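Local coordinates for protein glucose-6-phosphate 1-dehydrogenase (Kluyveromyces lactis, PDB 7E6I) that catalyses the NADP(+)-dependent oxidation of glucose 6-phosphate to 6-phosphogluconolactone, the first and probably rate-limiting step of the oxidative pentose phosphate pathway, at residues Leu29-Arg34 with Lys76-Phe80; Trp207-Ile212 with Glu326-Val331; Gly338-Asn342 with Tyr461-Arg466. All blocks are in the same frame, centred on the assembly; numbering follows the deposited sequence.

In the fold
The three contacts follow one another along the chain and never touch. Contact 1 joins two helices of the NAD-binding domain, whose fold is of the Rossmann type, while contacts 2 and 3 both belong to the C-terminal domain with its large mixed sheet. Strand 333-338 connects these two: the loop of 326-331 leads into it, and 338-342 leaves its far end, so the centres of contacts 2 and 3 lie about 32 Å apart. Contacts 1 and 2 stand on opposite sides of the chain's centre, about 47 Å between centres; for contacts 1 and 3 the centres are about 39 Å apart. Contact 3 alone reaches the bound glucose 6-phosphate, K339 binding its O3 hydroxyl.

Contact 1: Leu29-Arg34 with Lys76-Phe80; sequences LFGLYR and KVNEF
F30 and F80 carry the join between helix 19-34 and helix 74-83, whose short segments here run at 121° to each other and whose axes come within 10.0 Å. F80 is the side chain to follow outward. Its CB lies 3.7 Å from CD1 of F30 and also touches the Y33 ring at CD2. With CG anti to the backbone N (chi1 174°), the ring is carried from its own helix across the backbone of F30, and CG too lies against CD1 of F30. CD1 then passes CB of Y33, and CD2 and CE2 lie against CB of F30, which sits over the face of the F80 ring, 3.9 Å from the centroid, in a CH-pi contact. Farther out, CE1 runs beside the backbone N of F30, and CZ ends 3.7 Å from CB of L29. The two phenyl rings themselves meet obliquely, their planes 54° apart. A flat, wholly apolar ring suits this buried place, one face receiving CB of F30 while CZ reaches L29.

F30 continues the apolar seam in the other direction, its CZ resting 3.5 Å from CG2 of V77, a short branched side chain. Y33 crosses E79 at about a right angle, with its OH 3.2 Å from OE2 of E79 at the more exposed margin. Flexible K76 bends back so that NZ makes a weak 3.4 Å hydrogen bond to O of R34, in the helix's last turn. The guanidinium of R34 turns elsewhere, NH1 bonding to O of K66. Both helices pack on the parallel sheet of the Rossmann-type NAD-binding domain: L29 and F80 rest on I44 of strand 43-48, and L29 also covers I11 and I13 of strand 10-14.

Contact 2: Trp207-Ile212 with Glu326-Val331; sequences WNKENI and ERWDGV
The CA atoms of N208 and R327 come within 5.0 Å, and those of K209 and W328 within 5.2 Å, where the loop before strand 212-220 meets the loop before strand 333-338, its parallel neighbour in the mixed sheet of the C-terminal domain. K209 N bonds O of R327 at 2.7 Å, nearly in line with the carbonyl, though the N-H itself is bent (136°). CG of K209 sits between its backbone N and carbonyl carbon (chi1 73°), sending the chain along the opposing backbone; CB packs 3.5 Å from CG2 of V331, CD passes O of D329, and a bend at chi4 carries NZ to O of E326 (2.8 Å). The same NZ forms a salt bridge with OE2 of E210. Lysine suits the place because a long apolar stem precedes the charge; an alanine here would probably leave O of E326 and the E210 carboxylate without this partner.

R327 answers from the other loop: NH1 donates to O of W207 at 2.9 Å, with the oxygen in the guanidinium plane, and to a water shared with ND2 of N208, while NH2 pairs with E256. CD1 of W207 and CD1 of I212 meet the edge of the W328 ring, and the N-H groups of these two buried indoles are satisfied by L253 and T254. Two cations thus hold backbone oxygens while acidic partners probably balance their charge.

Contact 3: Gly338-Asn342 with Tyr461-Arg466; sequences GKALN and YPYGCR. With BG6 (6-O-phosphono-beta-D-glucopyranose), chain B.
In A340 the backbone takes the left-handed helical conformation (phi 63°, psi 40°), which brings its methyl and carbonyl to Y461-R466, while chi1 of Y461 sets CG between backbone N and carbonyl carbon, and the phenol reaches K339. The loop leaving strand 333-338 thereby meets the type II beta turn P462-C465, which follows edge strand 459-462 of the large mixed sheet. OH of Y461 donates to O of K339 at 2.6 Å, the oxygen lying in the plane of the ring at its edge, and T315 is a second polar partner of this hydroxyl. G464 N binds O of A340 at 2.8 Å, almost straight at 172° but from above the carbonyl plane. Glycine fits G464 because at its positive phi a side chain would collide with O of Y463. The small methyl of A340 sits over the centre of the Y463 ring, 3.9 Å from its centroid, and Y463 OH is held by E226. CD2 of L341 touches CE2 of Y461.

ND2 of N342 lies over one face of the R466 guanidinium, toward its rim, the two groups crossing obliquely, while OD1 of N342 is bonded to K220. R466 probably belongs to the second NADP(+) site, by analogy with relatives. Fixed through its carbonyl, K339 extends into the substrate pocket, where E221 forms a salt bridge with its ammonium, and NZ donates to O3 of BG6 at 2.9 Å.

Contact 1: Leu29-Arg34 with Lys76-Phe80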
loop_
_atom_site.group_PDB
_atom_site.type_symbol
_atom_site.label_atom_id
_atom_site.label_comp_id
_atom_site.label_asym_id
_atom_site.label_seq_id
_atom_site.Cartn_x
_atom_site.Cartn_y
_atom_site.Cartn_z
ATOM N N LEU A 29 14.484 -7.914 5.371
ATOM C CA LEU A 29 14.907 -8.876 6.381
ATOM C C LEU A 29 16.172 -8.405 7.075
ATOM O O LEU A 29 16.318 -8.570 8.291
ATOM C CB LEU A 29 15.141 -10.244 5.750
ATOM C CG LEU A 29 13.909 -11.114 5.580
ATOM C CD1 LEU A 29 14.260 -12.363 4.786
ATOM C CD2 LEU A 29 13.376 -11.472 6.936
ATOM N N PHE A 30 17.094 -7.805 6.323
ATOM C CA PHE A 30 18.336 -7.342 6.926
ATOM C C PHE A 30 18.083 -6.178 7.873
ATOM O O PHE A 30 18.588 -6.164 9.001
ATOM C CB PHE A 30 19.339 -6.940 5.849
ATOM C CG PHE A 30 20.533 -6.225 6.398
ATOM C CD1 PHE A 30 21.359 -6.849 7.331
ATOM C CD2 PHE A 30 20.809 -4.920 6.019
ATOM C CE1 PHE A 30 22.457 -6.189 7.860
ATOM C CE2 PHE A 30 21.900 -4.253 6.541
ATOM C CZ PHE A 30 22.730 -4.889 7.464
ATOM N N GLY A 31 17.303 -5.191 7.427
ATOM C CA GLY A 31 16.982 -4.063 8.287
ATOM C C GLY A 31 16.406 -4.495 9.617
ATOM O O GLY A 31 16.798 -3.990 10.668
ATOM N N LEU A 32 15.469 -5.440 9.590
ATOM C CA LEU A 32 14.951 -6.002 10.828
ATOM C C LEU A 32 16.072 -6.620 11.656
ATOM O O LEU A 32 16.108 -6.456 12.885
ATOM C CB LEU A 32 13.881 -7.044 10.514
ATOM C CG LEU A 32 12.469 -6.544 10.221
ATOM C CD1 LEU A 32 11.609 -7.677 9.664
ATOM C CD2 LEU A 32 11.854 -5.996 11.474
ATOM N N TYR A 33 17.005 -7.326 10.998
ATOM C CA TYR A 33 18.112 -7.948 11.724
ATOM C C TYR A 33 19.069 -6.891 12.260
ATOM O O TYR A 33 19.446 -6.913 13.440
ATOM C CB TYR A 33 18.855 -8.944 10.823
ATOM C CG TYR A 33 20.063 -9.562 11.504
ATOM C CD1 TYR A 33 19.918 -10.652 12.361
ATOM C CD2 TYR A 33 21.344 -9.046 11.315
ATOM C CE1 TYR A 33 21.021 -11.218 13.003
ATOM C CE2 TYR A 33 22.447 -9.601 11.958
ATOM C CZ TYR A 33 22.273 -10.687 12.796
ATOM O OH TYR A 33 23.353 -11.253 13.433
ATOM N N ARG A 34 19.448 -5.941 11.401
ATOM C CA ARG A 34 20.417 -4.914 11.761
ATOM C C ARG A 34 19.977 -4.122 12.985
ATOM O O ARG A 34 20.810 -3.733 13.810
ATOM C CB ARG A 34 20.625 -4.002 10.559
ATOM C CG ARG A 34 21.406 -2.754 10.814
ATOM C CD ARG A 34 21.170 -1.741 9.702
ATOM N NE ARG A 34 19.861 -1.110 9.834
ATOM C CZ ARG A 34 19.050 -0.826 8.821
ATOM N NH1 ARG A 34 19.397 -1.111 7.571
ATOM N NH2 ARG A 34 17.881 -0.257 9.063
ATOM N N LYS A 76 27.308 -6.897 10.970
ATOM C CA LYS A 76 25.917 -7.316 10.836
ATOM C C LYS A 76 25.604 -7.754 9.407
ATOM O O LYS A 76 24.882 -8.737 9.195
ATOM C CB LYS A 76 24.982 -6.184 11.275
ATOM C CG LYS A 76 25.293 -5.580 12.640
ATOM C CD LYS A 76 24.264 -5.992 13.683
ATOM C CE LYS A 76 24.130 -4.923 14.757
ATOM N NZ LYS A 76 24.149 -3.555 14.158
ATOM N N VAL A 77 26.137 -7.041 8.410
ATOM C CA VAL A 77 25.925 -7.447 7.023
ATOM C C VAL A 77 26.398 -8.880 6.816
ATOM O O VAL A 77 25.655 -9.733 6.315
ATOM C CB VAL A 77 26.633 -6.483 6.055
ATOM C CG1 VAL A 77 26.707 -7.100 4.659
ATOM C CG2 VAL A 77 25.921 -5.136 6.013
ATOM N N ASN A 78 27.642 -9.170 7.213
ATOM C CA ASN A 78 28.178 -10.515 7.030
ATOM C C ASN A 78 27.482 -11.511 7.943
ATOM O O ASN A 78 27.245 -12.659 7.550
ATOM C CB ASN A 78 29.684 -10.522 7.271
ATOM C CG ASN A 78 30.408 -9.506 6.420
ATOM O OD1 ASN A 78 30.191 -9.416 5.207
ATOM N ND2 ASN A 78 31.276 -8.726 7.050
ATOM N N GLU A 79 27.153 -11.090 9.165
ATOM C CA GLU A 79 26.343 -11.918 10.052
ATOM C C GLU A 79 25.064 -12.366 9.356
ATOM O O GLU A 79 24.743 -13.560 9.314
ATOM C CB GLU A 79 26.000 -11.131 11.311
ATOM C CG GLU A 79 26.867 -11.397 12.497
ATOM C CD GLU A 79 26.510 -10.489 13.646
ATOM O OE1 GLU A 79 26.423 -9.263 13.420
ATOM O OE2 GLU A 79 26.296 -10.998 14.768
ATOM N N PHE A 80 24.331 -11.403 8.787
ATOM C CA PHE A 80 23.051 -11.692 8.148
ATOM C C PHE A 80 23.220 -12.634 6.959
ATOM O O PHE A 80 22.496 -13.631 6.835
ATOM C CB PHE A 80 22.400 -10.380 7.715
ATOM C CG PHE A 80 21.146 -10.558 6.922
ATOM C CD1 PHE A 80 19.972 -10.965 7.539
ATOM C CD2 PHE A 80 21.136 -10.324 5.556
ATOM C CE1 PHE A 80 18.816 -11.131 6.812
ATOM C CE2 PHE A 80 19.976 -10.488 4.824
ATOM C CZ PHE A 80 18.815 -10.892 5.451
#

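Contact 2: Trp207-Ile212 with Glu326-Val331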
loop_
_atom_site.group_PDB
_atom_site.type_symbol
_atom_site.label_atom_id
_atom_site.label_comp_id
_atom_site.label_asym_id
_atom_site.label_seq_id
_atom_site.Cartn_x
_atom_site.Cartn_y
_atom_site.Cartn_z
ATOM N N TRP A 207 -15.153 14.715 12.849
ATOM C CA TRP A 207 -14.880 13.770 11.769
ATOM C C TRP A 207 -16.194 13.148 11.305
ATOM O O TRP A 207 -16.468 11.959 11.502
ATOM C CB TRP A 207 -13.910 12.709 12.250
ATOM C CG TRP A 207 -13.083 12.123 11.194
ATOM C CD1 TRP A 207 -13.394 11.057 10.391
ATOM C CD2 TRP A 207 -11.766 12.530 10.830
ATOM N NE1 TRP A 207 -12.349 10.789 9.549
ATOM C CE2 TRP A 207 -11.337 11.680 9.798
ATOM C CE3 TRP A 207 -10.913 13.541 11.269
ATOM C CZ2 TRP A 207 -10.085 11.809 9.193
ATOM C CZ3 TRP A 207 -9.663 13.664 10.668
ATOM C CH2 TRP A 207 -9.269 12.806 9.639
ATOM N N ASN A 208 -17.017 13.983 10.681
ATOM C CA ASN A 208 -18.381 13.577 10.376
ATOM C C ASN A 208 -18.936 14.566 9.364
ATOM O O ASN A 208 -18.367 15.640 9.139
ATOM C CB ASN A 208 -19.239 13.523 11.657
ATOM C CG ASN A 208 -19.054 14.762 12.525
ATOM O OD1 ASN A 208 -19.242 15.892 12.049
ATOM N ND2 ASN A 208 -18.648 14.567 13.786
ATOM N N LYS A 209 -20.070 14.195 8.764
ATOM C CA LYS A 209 -20.709 15.057 7.782
ATOM C C LYS A 209 -21.118 16.405 8.359
ATOM O O LYS A 209 -21.322 17.356 7.595
ATOM C CB LYS A 209 -21.922 14.349 7.183
ATOM C CG LYS A 209 -23.110 14.255 8.109
ATOM C CD LYS A 209 -24.106 13.202 7.632
ATOM C CE LYS A 209 -25.385 13.267 8.465
ATOM N NZ LYS A 209 -25.161 12.752 9.834
ATOM N N GLU A 210 -21.256 16.520 9.682
ATOM C CA GLU A 210 -21.633 17.806 10.257
ATOM C C GLU A 210 -20.495 18.816 10.185
ATOM O O GLU A 210 -20.748 20.017 10.271
ATOM C CB GLU A 210 -22.100 17.628 11.714
ATOM C CG GLU A 210 -23.492 16.967 11.864
ATOM C CD GLU A 210 -23.472 15.442 11.652
ATOM O OE1 GLU A 210 -22.426 14.810 11.907
ATOM O OE2 GLU A 210 -24.503 14.874 11.222
ATOM N N ASN A 211 -19.248 18.368 10.013
ATOM C CA ASN A 211 -18.117 19.273 10.077
ATOM C C ASN A 211 -17.150 19.151 8.915
ATOM O O ASN A 211 -16.252 19.996 8.804
ATOM C CB ASN A 211 -17.339 19.065 11.387
ATOM C CG ASN A 211 -18.159 19.423 12.618
ATOM O OD1 ASN A 211 -18.267 20.594 12.990
ATOM N ND2 ASN A 211 -18.737 18.417 13.252
ATOM N N ILE A 212 -17.285 18.142 8.054
ATOM C CA ILE A 212 -16.353 17.932 6.958
ATOM C C ILE A 212 -17.061 18.247 5.640
ATOM O O ILE A 212 -18.119 17.687 5.331
ATOM C CB ILE A 212 -15.767 16.511 6.980
ATOM C CG1 ILE A 212 -14.752 16.420 8.116
ATOM C CG2 ILE A 212 -15.126 16.142 5.607
ATOM C CD1 ILE A 212 -14.176 15.016 8.342
ATOM N N GLU A 326 -24.339 7.008 8.221
ATOM C CA GLU A 326 -24.689 8.146 9.057
ATOM C C GLU A 326 -23.544 9.153 9.167
ATOM O O GLU A 326 -23.787 10.371 9.208
ATOM C CB GLU A 326 -25.107 7.660 10.436
ATOM C CG GLU A 326 -25.523 8.790 11.335
ATOM C CD GLU A 326 -26.455 8.330 12.424
ATOM O OE1 GLU A 326 -25.964 7.722 13.408
ATOM O OE2 GLU A 326 -27.674 8.581 12.287
ATOM N N ARG A 327 -22.293 8.669 9.226
ATOM C CA ARG A 327 -21.167 9.579 9.404
ATOM C C ARG A 327 -20.888 10.378 8.136
ATOM O O ARG A 327 -20.520 11.556 8.213
ATOM C CB ARG A 327 -19.915 8.804 9.837
ATOM C CG ARG A 327 -18.663 9.682 10.003
ATOM C CD ARG A 327 -17.471 8.894 10.552
ATOM N NE ARG A 327 -17.889 8.136 11.718
ATOM C CZ ARG A 327 -17.952 8.637 12.949
ATOM N NH1 ARG A 327 -17.577 9.898 13.174
ATOM N NH2 ARG A 327 -18.387 7.878 13.950
ATOM N N TRP A 328 -21.073 9.772 6.959
ATOM C CA TRP A 328 -20.518 10.324 5.726
ATOM C C TRP A 328 -21.552 10.744 4.698
ATOM O O TRP A 328 -21.179 11.222 3.620
ATOM C CB TRP A 328 -19.554 9.314 5.087
ATOM C CG TRP A 328 -18.340 9.094 5.950
ATOM C CD1 TRP A 328 -17.958 7.935 6.546
ATOM C CD2 TRP A 328 -17.373 10.074 6.316
ATOM N NE1 TRP A 328 -16.794 8.121 7.250
ATOM C CE2 TRP A 328 -16.415 9.431 7.130
ATOM C CE3 TRP A 328 -17.212 11.440 6.022
ATOM C CZ2 TRP A 328 -15.321 10.104 7.679
ATOM C CZ3 TRP A 328 -16.114 12.116 6.559
ATOM C CH2 TRP A 328 -15.187 11.441 7.391
ATOM N N ASP A 329 -22.827 10.605 5.005
ATOM C CA ASP A 329 -23.864 10.806 4.015
ATOM C C ASP A 329 -23.796 12.201 3.396
ATOM O O ASP A 329 -23.914 13.213 4.092
ATOM C CB ASP A 329 -25.212 10.574 4.676
ATOM C CG ASP A 329 -26.327 10.691 3.714
ATOM O OD1 ASP A 329 -26.240 10.071 2.635
ATOM O OD2 ASP A 329 -27.274 11.422 4.027
ATOM N N GLY A 330 -23.616 12.255 2.083
ATOM C CA GLY A 330 -23.551 13.526 1.393
ATOM C C GLY A 330 -22.194 14.218 1.384
ATOM O O GLY A 330 -22.076 15.294 0.789
ATOM N N VAL A 331 -21.173 13.656 2.022
ATOM C CA VAL A 331 -19.841 14.251 1.963
ATOM C C VAL A 331 -19.189 13.826 0.656
ATOM O O VAL A 331 -18.993 12.622 0.425
ATOM C CB VAL A 331 -18.980 13.840 3.167
ATOM C CG1 VAL A 331 -17.607 14.475 3.077
ATOM C CG2 VAL A 331 -19.659 14.229 4.467
HETATM O O HOH W 1 -17.988 12.046 15.473
#

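Contact 3: Gly338-Asn342 with Tyr461-Arg466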
loop_
_atom_site.group_PDB
_atom_site.type_symbol
_atom_site.label_atom_id
_atom_site.label_comp_id
_atom_site.label_asym_id
_atom_site.label_seq_id
_atom_site.Cartn_x
_atom_site.Cartn_y
_atom_site.Cartn_z
ATOM N N GLY A 338 -2.109 10.504 -10.448
ATOM C CA GLY A 338 -1.527 10.750 -11.752
ATOM C C GLY A 338 -0.041 10.477 -11.783
ATOM O O GLY A 338 0.673 10.662 -10.790
ATOM N N LYS A 339 0.423 10.019 -12.941
ATOM C CA LYS A 339 1.835 9.951 -13.273
ATOM C C LYS A 339 2.174 11.121 -14.183
ATOM O O LYS A 339 1.295 11.717 -14.810
ATOM C CB LYS A 339 2.169 8.622 -13.960
ATOM C CG LYS A 339 2.621 7.517 -12.988
ATOM C CD LYS A 339 1.959 6.170 -13.275
ATOM C CE LYS A 339 2.890 4.987 -13.023
ATOM N NZ LYS A 339 3.418 4.879 -11.638
ATOM N N ALA A 340 3.462 11.463 -14.228
ATOM C CA ALA A 340 3.981 12.501 -15.130
ATOM C C ALA A 340 3.380 13.869 -14.816
ATOM O O ALA A 340 3.045 14.647 -15.712
ATOM C CB ALA A 340 3.756 12.130 -16.602
ATOM N N LEU A 341 3.226 14.159 -13.536
ATOM C CA LEU A 341 2.833 15.476 -13.075
ATOM C C LEU A 341 4.086 16.222 -12.601
ATOM O O LEU A 341 5.217 15.787 -12.859
ATOM C CB LEU A 341 1.768 15.336 -11.980
ATOM C CG LEU A 341 0.538 14.504 -12.364
ATOM C CD1 LEU A 341 -0.268 14.089 -11.126
ATOM C CD2 LEU A 341 -0.347 15.259 -13.357
ATOM N N ASN A 342 3.891 17.314 -11.864
ATOM C CA ASN A 342 4.953 18.234 -11.479
ATOM C C ASN A 342 5.700 17.851 -10.203
ATOM O O ASN A 342 6.674 18.530 -9.860
ATOM C CB ASN A 342 4.363 19.623 -11.267
ATOM C CG ASN A 342 3.456 19.671 -10.051
ATOM O OD1 ASN A 342 2.464 18.948 -9.976
ATOM N ND2 ASN A 342 3.804 20.509 -9.088
ATOM N N TYR A 461 -2.733 15.709 -21.312
ATOM C CA TYR A 461 -2.164 16.746 -20.454
ATOM C C TYR A 461 -0.653 16.681 -20.600
ATOM O O TYR A 461 -0.094 15.589 -20.753
ATOM C CB TYR A 461 -2.565 16.603 -18.964
ATOM C CG TYR A 461 -2.077 15.350 -18.263
ATOM C CD1 TYR A 461 -2.814 14.174 -18.321
ATOM C CD2 TYR A 461 -0.902 15.348 -17.532
ATOM C CE1 TYR A 461 -2.388 13.025 -17.690
ATOM C CE2 TYR A 461 -0.466 14.203 -16.899
ATOM C CZ TYR A 461 -1.216 13.039 -16.979
ATOM O OH TYR A 461 -0.795 11.884 -16.340
ATOM N N PRO A 462 0.026 17.818 -20.587
ATOM C CA PRO A 462 1.472 17.800 -20.841
ATOM C C PRO A 462 2.227 17.192 -19.673
ATOM O O PRO A 462 1.929 17.465 -18.506
ATOM C CB PRO A 462 1.827 19.281 -21.025
ATOM C CG PRO A 462 0.743 20.011 -20.302
ATOM C CD PRO A 462 -0.502 19.179 -20.417
ATOM N N TYR A 463 3.206 16.356 -20.008
ATOM C CA TYR A 463 4.124 15.824 -19.017
ATOM C C TYR A 463 4.639 16.957 -18.145
ATOM O O TYR A 463 5.129 17.970 -18.655
ATOM C CB TYR A 463 5.273 15.125 -19.740
ATOM C CG TYR A 463 6.176 14.179 -18.958
ATOM C CD1 TYR A 463 6.902 14.605 -17.851
ATOM C CD2 TYR A 463 6.373 12.871 -19.403
ATOM C CE1 TYR A 463 7.764 13.729 -17.176
ATOM C CE2 TYR A 463 7.224 11.991 -18.737
ATOM C CZ TYR A 463 7.919 12.420 -17.632
ATOM O OH TYR A 463 8.757 11.533 -16.988
ATOM N N GLY A 464 4.466 16.814 -16.828
ATOM C CA GLY A 464 5.060 17.709 -15.865
ATOM C C GLY A 464 4.136 18.780 -15.343
ATOM O O GLY A 464 4.539 19.538 -14.453
ATOM N N CYS A 465 2.909 18.854 -15.853
ATOM C CA CYS A 465 1.970 19.889 -15.448
ATOM C C CYS A 465 1.376 19.608 -14.061
ATOM O O CYS A 465 1.436 18.494 -13.528
ATOM C CB CYS A 465 0.858 20.036 -16.487
ATOM S SG CYS A 465 -0.582 19.009 -16.199
ATOM N N ARG A 466 0.796 20.657 -13.476
ATOM C CA ARG A 466 0.269 20.560 -12.121
ATOM C C ARG A 466 -0.923 19.624 -12.076
ATOM O O ARG A 466 -1.004 18.743 -11.212
ATOM C CB ARG A 466 -0.127 21.946 -11.616
ATOM C CG ARG A 466 0.101 22.172 -10.131
ATOM C CD ARG A 466 1.124 23.276 -9.910
ATOM N NE ARG A 466 1.575 23.358 -8.521
ATOM C CZ ARG A 466 2.522 24.195 -8.094
ATOM N NH1 ARG A 466 3.124 25.016 -8.955
ATOM N NH2 ARG A 466 2.876 24.206 -6.811
HETATM C C1 BG6 B . 3.048 0.372 -7.079
HETATM C C2 BG6 B . 2.619 0.877 -8.456
HETATM O O1 BG6 B . 2.110 -0.426 -6.473
HETATM O O5 BG6 B . 3.272 1.547 -6.174
HETATM C C3 BG6 B . 3.615 1.828 -9.023
HETATM O O2 BG6 B . 2.417 -0.209 -9.371
HETATM C C4 BG6 B . 3.815 3.002 -8.121
HETATM O O3 BG6 B . 3.153 2.337 -10.303
HETATM C C5 BG6 B . 4.225 2.539 -6.722
HETATM O O4 BG6 B . 4.815 3.854 -8.695
HETATM C C6 BG6 B . 4.275 3.658 -5.718
HETATM O O6 BG6 B . 4.648 3.103 -4.470
HETATM P P BG6 B . 5.541 4.045 -3.435
HETATM O O1P BG6 B . 4.697 5.302 -3.341
HETATM O O2P BG6 B . 6.895 4.289 -4.048
HETATM O O3P BG6 B . 5.754 3.396 -2.068
#